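PDB 4ABX: DNA repair protein RecN from Deinococcus radiodurans, which may take part in recombinational repair of damaged DNA as an ATP-binding, SMC-like protein, this chain being its coiled-coil domain. Local coordinates for residues P29-E34 and D147-G152. Sequence-based numbering, arbitrary orientation.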
# COMPACT_ATOMS: atom_id res chain seq x y z
N PRO A 29 35.11 38.69 -11.61
CA PRO A 29 35.40 37.30 -12.00
C PRO A 29 36.87 36.93 -11.77
O PRO A 29 37.77 37.67 -12.16
CB PRO A 29 35.07 37.28 -13.49
CG PRO A 29 35.16 38.72 -13.93
CD PRO A 29 34.66 39.50 -12.75
N ASP A 30 37.09 35.77 -11.16
CA ASP A 30 38.43 35.29 -10.88
C ASP A 30 38.68 34.00 -11.63
O ASP A 30 38.31 32.92 -11.16
CB ASP A 30 38.60 35.09 -9.37
CG ASP A 30 39.94 34.45 -9.01
OD1 ASP A 30 40.91 34.57 -9.78
OD2 ASP A 30 40.00 33.83 -7.93
N PRO A 31 39.31 34.10 -12.81
CA PRO A 31 39.50 32.91 -13.66
C PRO A 31 40.00 31.73 -12.83
O PRO A 31 40.92 31.88 -12.04
CB PRO A 31 40.55 33.37 -14.66
CG PRO A 31 40.34 34.86 -14.77
CD PRO A 31 39.96 35.29 -13.38
N GLY A 32 39.38 30.57 -13.01
CA GLY A 32 39.74 29.40 -12.24
C GLY A 32 38.77 29.06 -11.11
O GLY A 32 38.67 27.90 -10.71
N GLU A 33 38.05 30.06 -10.61
CA GLU A 33 37.16 29.86 -9.46
C GLU A 33 36.03 28.87 -9.74
O GLU A 33 35.43 28.32 -8.81
CB GLU A 33 36.58 31.19 -8.97
CG GLU A 33 35.51 31.80 -9.89
CD GLU A 33 34.90 33.08 -9.31
OE1 GLU A 33 34.22 33.00 -8.27
OE2 GLU A 33 35.12 34.16 -9.90
N GLU A 34 35.73 28.64 -11.02
CA GLU A 34 34.60 27.77 -11.38
C GLU A 34 34.85 26.30 -11.06
O GLU A 34 33.89 25.54 -10.89
CB GLU A 34 34.23 27.94 -12.85
CG GLU A 34 33.56 29.27 -13.17
CD GLU A 34 33.43 29.52 -14.66
OE1 GLU A 34 34.44 29.39 -15.39
OE2 GLU A 34 32.31 29.85 -15.10
N ASP A 147 38.57 35.42 -20.96
CA ASP A 147 38.09 36.32 -22.01
C ASP A 147 37.35 37.50 -21.41
O ASP A 147 37.50 38.64 -21.87
CB ASP A 147 37.18 35.58 -23.00
CG ASP A 147 37.93 34.56 -23.83
OD1 ASP A 147 38.90 34.93 -24.53
OD2 ASP A 147 37.54 33.37 -23.78
N VAL A 148 36.54 37.24 -20.39
CA VAL A 148 35.76 38.29 -19.74
C VAL A 148 36.67 39.34 -19.10
O VAL A 148 36.42 40.54 -19.21
CB VAL A 148 34.83 37.71 -18.64
CG1 VAL A 148 34.02 38.82 -18.00
CG2 VAL A 148 33.91 36.64 -19.22
N VAL A 149 37.70 38.87 -18.42
CA VAL A 149 38.64 39.78 -17.76
C VAL A 149 39.37 40.62 -18.81
O VAL A 149 39.51 41.84 -18.66
CB VAL A 149 39.64 39.01 -16.88
CG1 VAL A 149 40.80 39.93 -16.46
CG2 VAL A 149 38.94 38.42 -15.66
N GLU A 150 39.82 39.95 -19.87
CA GLU A 150 40.47 40.64 -20.98
C GLU A 150 39.54 41.69 -21.60
O GLU A 150 39.96 42.82 -21.86
CB GLU A 150 40.93 39.63 -22.04
CG GLU A 150 41.48 40.25 -23.31
CD GLU A 150 42.81 40.95 -23.11
OE1 GLU A 150 43.43 40.77 -22.04
OE2 GLU A 150 43.24 41.69 -24.02
N PHE A 151 38.28 41.31 -21.82
CA PHE A 151 37.30 42.23 -22.39
C PHE A 151 37.22 43.51 -21.56
O PHE A 151 37.20 44.61 -22.11
CB PHE A 151 35.91 41.58 -22.51
CG PHE A 151 34.88 42.46 -23.20
CD1 PHE A 151 34.37 43.58 -22.57
CD2 PHE A 151 34.44 42.16 -24.47
CE1 PHE A 151 33.42 44.39 -23.20
CE2 PHE A 151 33.50 42.95 -25.11
CZ PHE A 151 32.99 44.07 -24.47
N GLY A 152 37.20 43.37 -20.24
CA GLY A 152 37.13 44.52 -19.35
C GLY A 152 38.37 45.39 -19.37
O GLY A 152 38.28 46.62 -19.26
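The P29 ring meets V148 and V149, and the P31 ring meets V149, at a break in the antiparallel coiled coil of RecN. The linker between helix 6-27 and helix 33-63 here meets the first turns of helix 145-169. The side-chain contacts are apolar and small, and the two segments bury 139 Å² in total. The closest approach is P29 O to V149 CG2 at 3.8 Å. V149 reaches both prolines with one methyl. Its CG1 is anti to the backbone N (chi1 167°), which leaves CG2 anti to the carbonyl carbon and directed at the linker. V149 CG2 lies 3.9 Å from P31 CG. The P31 side chain runs at about a right angle to that of V149. P29 CG meets both valines: it lies 4.2 Å from V148 CG1 and from V149 CG2. V148 is buried and also packs on I24. P29 also touches I24 of helix 6-27, L134 and L137 of helix 121-141, and L145 of helix 145-169, so it joins three helices at this junction.

Polar bonds shape the linker itself. D30 to E33 form a type II beta turn with G32 at its third position, closed by E33 N to D30 O. The E33 carboxylate bends back, and a salt bridge ties its OE1 to R130 of helix 121-141. E33 OE2 accepts D30 N at 2.8 Å on its anti side, 24° out of the carboxylate plane, with an N-H...O angle of 163°.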